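Local coordinates for dally-like protein (Drosophila melanogaster, PDB 3ODN) that probably serves as a glypican-type cell-surface heparan sulfate proteoglycan, its helical core domain taking part in Hedgehog signalling, at residues Q149-V154 and E299-F304; T157-D162 and R314-C319. The protein carries 2 engineered substitutions. All coordinates share one frame; numbering follows the deposited sequence.

Interaction 1 of 2, residues Q149-V154 and E299-F304; sequences QKMFTV and EAIMNF
In the all-helical core of this glypican, helix 136-155 packs against helix 293-306 through a Met-aromatic contact between Met151 and Phe304. The short segments run 11.5 Å apart at an angle of -38°, a spacing bridged by long side chains without any hydrogen bond. The Met151 and Phe304 side chains lie alongside one another, each pointing to the other's helix. CB of Met151 lies over one face of the Phe304 ring, 4.2 Å from its centroid, in a CH-pi contact, whereas SD stands obliquely at 5.0 Å. The bend at chi3 (73°) brings the Met151 methyl back toward the root of the ring, with CE 3.6 Å from Phe304 CD2. The same methyl meets Ile301 CG2, the two side chains running roughly perpendicular. With CG anti to its own N (chi1 -171°), the Phe304 ring reaches across to the backbone of helix 136-155. A serine in place of Phe304 would probably leave Met151 without its aromatic partner and open a gap beside Phe152. Pro178 and Ile311 also touch Phe304. At the far end of the ring, CZ rests 3.7 Å from Phe152 CA.

Interaction 2 of 2, residues T157-D162 and R314-C319; sequences TQYTFD and RVFQGC
Tyr159 and Phe316 meet in a T-shaped (edge-to-face) aromatic pair that joins the loop between helices 136-155 and 163-176 to the last turn of helix 308-318, at one end of the elongated helical core. The Tyr159 ring offers its face and Phe316 its edge, the planes standing at 75° with centroids 4.9 Å apart. Phe316 CZ sits over the tyrosine face, displaced toward the rim and 3.7 Å from Tyr159 CE1. Phe316 CE2 lies over the same face nearer the phenolic end, 3.7 Å from Tyr159 CZ, which leaves two adjacent carbons of the phenylalanine edge directed at one face. With chi1 at -74°, CG set opposite the carbonyl carbon, Phe316 leads its CE2-CZ edge over the tyrosine. Phe161 adds a looser contact between ring edges, its CE1 4.5 Å from Phe316 CE1. One face of the Phe161 ring is approached by Tyr159 C, two residues earlier in the loop. No hydrogen bond links the two segments, and this surface contact rests on the three rings. Tyr165 of helix 163-176 touches both Phe161 and Phe316. Just beyond Phe316, the chain is tied covalently to that same helix by the disulfide from Cys319 SG to Cys168 SG.

The two contacts lie about 14 Å apart, centre to centre, toward one end of the long helical core, and both belong to its glypican family region. Along the chain their segments alternate: 149-154, 157-162, 299-304, then 314-319. Helix 136-155 runs into the loop of interaction 2, while helix 293-306 is followed by helix 308-318, which means that two consecutive pieces of chain meet two others from roughly 150 residues later. Phe152 connects the contacts directly, with its CE1 3.6 Å from Phe161 CE1 and its CZ 3.7 Å from Val315 CG1. Packing thus continues from the buried Met-aromatic contact to the aromatic surface cluster beside the Cys168-Cys319 disulfide.

Interaction 1 of 2, residues Q149-V154 and E299-F304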
loop_
_atom_site.group_PDB
_atom_site.type_symbol
_atom_site.label_atom_id
_atom_site.label_comp_id
_atom_site.label_asym_id
_atom_site.label_seq_id
_atom_site.Cartn_x
_atom_site.Cartn_y
_atom_site.Cartn_z
ATOM N N GLN A 149 12.787 -4.121 35.070
ATOM C CA GLN A 149 13.702 -4.910 35.896
ATOM C C GLN A 149 14.967 -4.137 36.194
ATOM O O GLN A 149 15.365 -4.068 37.365
ATOM C CB GLN A 149 14.001 -6.278 35.267
ATOM C CG GLN A 149 13.039 -7.374 35.733
ATOM C CD GLN A 149 13.399 -8.691 35.113
ATOM O OE1 GLN A 149 14.356 -9.358 35.516
ATOM N NE2 GLN A 149 12.662 -9.083 34.097
ATOM N N LYS A 150 15.532 -3.477 35.149
ATOM C CA LYS A 150 16.713 -2.619 35.238
ATOM C C LYS A 150 16.442 -1.460 36.186
ATOM O O LYS A 150 17.262 -1.174 37.051
ATOM C CB LYS A 150 17.084 -2.045 33.854
ATOM C CG LYS A 150 17.579 -3.057 32.834
ATOM C CD LYS A 150 18.944 -3.648 33.138
ATOM C CE LYS A 150 19.490 -4.346 31.921
ATOM N NZ LYS A 150 19.786 -3.384 30.826
ATOM N N MET A 151 15.290 -0.800 36.015
ATOM C CA MET A 151 14.888 0.355 36.813
ATOM C C MET A 151 14.544 0.022 38.254
ATOM O O MET A 151 14.804 0.852 39.124
ATOM C CB MET A 151 13.746 1.117 36.142
ATOM C CG MET A 151 14.200 1.971 34.991
ATOM S SD MET A 151 12.831 2.872 34.267
ATOM C CE MET A 151 12.550 4.106 35.569
ATOM N N PHE A 152 13.968 -1.176 38.515
ATOM C CA PHE A 152 13.646 -1.581 39.880
ATOM C C PHE A 152 14.957 -1.759 40.643
ATOM O O PHE A 152 15.113 -1.189 41.726
ATOM C CB PHE A 152 12.779 -2.860 39.921
ATOM C CG PHE A 152 12.455 -3.325 41.326
ATOM C CD1 PHE A 152 13.248 -4.275 41.963
ATOM C CD2 PHE A 152 11.406 -2.756 42.041
ATOM C CE1 PHE A 152 12.987 -4.661 43.283
ATOM C CE2 PHE A 152 11.137 -3.153 43.360
ATOM C CZ PHE A 152 11.928 -4.103 43.970
ATOM N N THR A 153 15.907 -2.514 40.051
ATOM C CA THR A 153 17.230 -2.768 40.613
ATOM C C THR A 153 18.004 -1.487 40.882
ATOM O O THR A 153 18.461 -1.317 41.996
ATOM C CB THR A 153 18.011 -3.811 39.808
ATOM O OG1 THR A 153 17.769 -3.653 38.414
ATOM C CG2 THR A 153 17.660 -5.214 40.206
ATOM N N VAL A 154 18.090 -0.568 39.898
ATOM C CA VAL A 154 18.770 0.730 40.010
ATOM C C VAL A 154 18.285 1.510 41.263
ATOM O O VAL A 154 19.114 1.927 42.083
ATOM C CB VAL A 154 18.638 1.556 38.690
ATOM C CG1 VAL A 154 19.016 3.023 38.891
ATOM C CG2 VAL A 154 19.478 0.951 37.575
ATOM N N GLU A 299 8.209 9.583 29.608
ATOM C CA GLU A 299 6.982 9.717 30.388
ATOM C C GLU A 299 6.624 8.410 31.107
ATOM O O GLU A 299 6.177 8.470 32.250
ATOM C CB GLU A 299 5.839 10.323 29.547
ATOM C CG GLU A 299 6.035 11.828 29.354
ATOM C CD GLU A 299 5.085 12.619 28.467
ATOM O OE1 GLU A 299 4.428 12.025 27.579
ATOM O OE2 GLU A 299 5.049 13.860 28.633
ATOM N N ALA A 300 6.928 7.236 30.499
ATOM C CA ALA A 300 6.764 5.917 31.136
ATOM C C ALA A 300 7.810 5.769 32.286
ATOM O O ALA A 300 7.491 5.262 33.364
ATOM C CB ALA A 300 6.960 4.819 30.109
ATOM N N ILE A 301 9.042 6.263 32.049
ATOM C CA ILE A 301 10.141 6.277 33.001
ATOM C C ILE A 301 9.812 7.161 34.240
ATOM O O ILE A 301 10.008 6.713 35.373
ATOM C CB ILE A 301 11.476 6.636 32.284
ATOM C CG1 ILE A 301 12.013 5.407 31.485
ATOM C CG2 ILE A 301 12.530 7.182 33.270
ATOM C CD1 ILE A 301 13.225 5.647 30.477
ATOM N N MET A 302 9.286 8.393 34.015
ATOM C CA MET A 302 8.893 9.336 35.081
ATOM C C MET A 302 7.735 8.767 35.897
ATOM O O MET A 302 7.676 9.004 37.095
ATOM C CB MET A 302 8.504 10.702 34.502
ATOM C CG MET A 302 9.691 11.545 34.085
ATOM S SD MET A 302 9.231 13.254 33.693
ATOM C CE MET A 302 8.554 13.065 32.004
ATOM N N ASN A 303 6.829 7.993 35.244
ATOM C CA ASN A 303 5.693 7.312 35.881
ATOM C C ASN A 303 6.202 6.304 36.900
ATOM O O ASN A 303 5.561 6.118 37.934
ATOM C CB ASN A 303 4.812 6.605 34.845
ATOM C CG ASN A 303 3.818 7.480 34.108
ATOM O OD1 ASN A 303 3.822 8.719 34.195
ATOM N ND2 ASN A 303 2.957 6.840 33.327
ATOM N N PHE A 304 7.366 5.669 36.614
ATOM C CA PHE A 304 8.037 4.728 37.521
ATOM C C PHE A 304 8.711 5.498 38.661
ATOM O O PHE A 304 8.590 5.085 39.811
ATOM C CB PHE A 304 9.078 3.860 36.780
ATOM C CG PHE A 304 9.662 2.722 37.587
ATOM C CD1 PHE A 304 9.179 1.430 37.449
ATOM C CD2 PHE A 304 10.709 2.940 38.482
ATOM C CE1 PHE A 304 9.719 0.380 38.204
ATOM C CE2 PHE A 304 11.245 1.891 39.231
ATOM C CZ PHE A 304 10.752 0.618 39.079
#

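Interaction 2 of 2, residues T157-D162 and R314-C319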
loop_
_atom_site.group_PDB
_atom_site.type_symbol
_atom_site.label_atom_id
_atom_site.label_comp_id
_atom_site.label_asym_id
_atom_site.label_seq_id
_atom_site.Cartn_x
_atom_site.Cartn_y
_atom_site.Cartn_z
ATOM N N THR A 157 19.139 -0.103 45.080
ATOM C CA THR A 157 20.583 -0.337 45.197
ATOM C C THR A 157 20.885 -0.902 46.579
ATOM O O THR A 157 21.719 -1.797 46.716
ATOM C CB THR A 157 21.376 0.982 44.983
ATOM O OG1 THR A 157 20.520 2.133 45.044
ATOM C CG2 THR A 157 22.149 0.989 43.692
ATOM N N GLN A 158 20.171 -0.375 47.595
ATOM C CA GLN A 158 20.224 -0.716 49.023
ATOM C C GLN A 158 19.993 -2.210 49.316
ATOM O O GLN A 158 20.614 -2.757 50.234
ATOM C CB GLN A 158 19.206 0.150 49.794
ATOM C CG GLN A 158 17.908 0.403 49.004
ATOM C CD GLN A 158 16.945 1.369 49.643
ATOM O OE1 GLN A 158 17.069 1.744 50.817
ATOM N NE2 GLN A 158 15.943 1.775 48.879
ATOM N N TYR A 159 19.088 -2.852 48.550
ATOM C CA TYR A 159 18.734 -4.268 48.685
ATOM C C TYR A 159 19.468 -5.142 47.657
ATOM O O TYR A 159 19.988 -4.628 46.662
ATOM C CB TYR A 159 17.210 -4.456 48.556
ATOM C CG TYR A 159 16.404 -3.757 49.627
ATOM C CD1 TYR A 159 15.860 -2.495 49.407
ATOM C CD2 TYR A 159 16.153 -4.372 50.852
ATOM C CE1 TYR A 159 15.119 -1.843 50.393
ATOM C CE2 TYR A 159 15.409 -3.733 51.843
ATOM C CZ TYR A 159 14.891 -2.470 51.609
ATOM O OH TYR A 159 14.150 -1.845 52.585
ATOM N N THR A 160 19.518 -6.460 47.907
ATOM C CA THR A 160 20.157 -7.422 47.008
ATOM C C THR A 160 19.144 -8.440 46.471
ATOM O O THR A 160 18.328 -8.972 47.234
ATOM C CB THR A 160 21.475 -7.979 47.591
ATOM O OG1 THR A 160 22.196 -8.654 46.556
ATOM C CG2 THR A 160 21.266 -8.903 48.802
ATOM N N PHE A 161 19.164 -8.659 45.143
ATOM C CA PHE A 161 18.224 -9.548 44.453
ATOM C C PHE A 161 18.917 -10.509 43.511
ATOM O O PHE A 161 19.603 -10.085 42.577
ATOM C CB PHE A 161 17.160 -8.761 43.663
ATOM C CG PHE A 161 16.829 -7.378 44.160
ATOM C CD1 PHE A 161 15.801 -7.179 45.072
ATOM C CD2 PHE A 161 17.532 -6.269 43.700
ATOM C CE1 PHE A 161 15.496 -5.897 45.531
ATOM C CE2 PHE A 161 17.224 -4.988 44.154
ATOM C CZ PHE A 161 16.206 -4.811 45.061
ATOM N N ASP A 162 18.684 -11.811 43.738
ATOM C CA ASP A 162 19.191 -12.909 42.920
ATOM C C ASP A 162 18.236 -13.152 41.738
ATOM O O ASP A 162 17.256 -12.417 41.583
ATOM C CB ASP A 162 19.376 -14.186 43.775
ATOM C CG ASP A 162 18.137 -14.681 44.508
ATOM O OD1 ASP A 162 17.468 -13.855 45.174
ATOM O OD2 ASP A 162 17.879 -15.912 44.479
ATOM N N ARG A 314 4.666 -2.572 46.915
ATOM C CA ARG A 314 3.799 -3.556 46.257
ATOM C C ARG A 314 4.584 -4.805 45.826
ATOM O O ARG A 314 4.021 -5.902 45.817
ATOM C CB ARG A 314 3.098 -2.936 45.045
ATOM C CG ARG A 314 2.171 -1.762 45.352
ATOM C CD ARG A 314 2.021 -0.909 44.108
ATOM N NE ARG A 314 1.295 0.338 44.350
ATOM C CZ ARG A 314 1.087 1.264 43.421
ATOM N NH1 ARG A 314 1.556 1.098 42.191
ATOM N NH2 ARG A 314 0.407 2.367 43.715
ATOM N N VAL A 315 5.875 -4.632 45.466
ATOM C CA VAL A 315 6.770 -5.723 45.067
ATOM C C VAL A 315 7.122 -6.527 46.310
ATOM O O VAL A 315 7.025 -7.756 46.292
ATOM C CB VAL A 315 8.048 -5.225 44.318
ATOM C CG1 VAL A 315 9.034 -6.368 44.061
ATOM C CG2 VAL A 315 7.690 -4.522 43.009
ATOM N N PHE A 316 7.509 -5.822 47.392
ATOM C CA PHE A 316 7.918 -6.406 48.681
ATOM C C PHE A 316 6.864 -7.317 49.347
ATOM O O PHE A 316 7.230 -8.294 50.004
ATOM C CB PHE A 316 8.494 -5.334 49.637
ATOM C CG PHE A 316 9.886 -4.786 49.338
ATOM C CD1 PHE A 316 10.636 -5.266 48.264
ATOM C CD2 PHE A 316 10.447 -3.792 50.136
ATOM C CE1 PHE A 316 11.916 -4.762 47.994
ATOM C CE2 PHE A 316 11.731 -3.296 49.869
ATOM C CZ PHE A 316 12.460 -3.791 48.807
ATOM N N GLN A 317 5.568 -7.029 49.129
ATOM C CA GLN A 317 4.436 -7.840 49.607
ATOM C C GLN A 317 4.348 -9.151 48.789
ATOM O O GLN A 317 4.051 -10.209 49.355
ATOM C CB GLN A 317 3.113 -7.059 49.469
ATOM C CG GLN A 317 2.924 -5.954 50.500
ATOM C CD GLN A 317 1.732 -5.087 50.188
ATOM O OE1 GLN A 317 0.579 -5.535 50.190
ATOM N NE2 GLN A 317 1.984 -3.811 49.939
ATOM N N GLY A 318 4.613 -9.045 47.475
ATOM C CA GLY A 318 4.586 -10.148 46.519
ATOM C C GLY A 318 5.692 -11.174 46.682
ATOM O O GLY A 318 5.406 -12.372 46.764
ATOM N N CYS A 319 6.964 -10.720 46.715
ATOM C CA CYS A 319 8.119 -11.615 46.858
ATOM C C CYS A 319 8.656 -11.647 48.291
ATOM O O CYS A 319 8.491 -12.663 48.967
ATOM C CB CYS A 319 9.222 -11.309 45.841
ATOM S SG CYS A 319 8.637 -10.702 44.230
#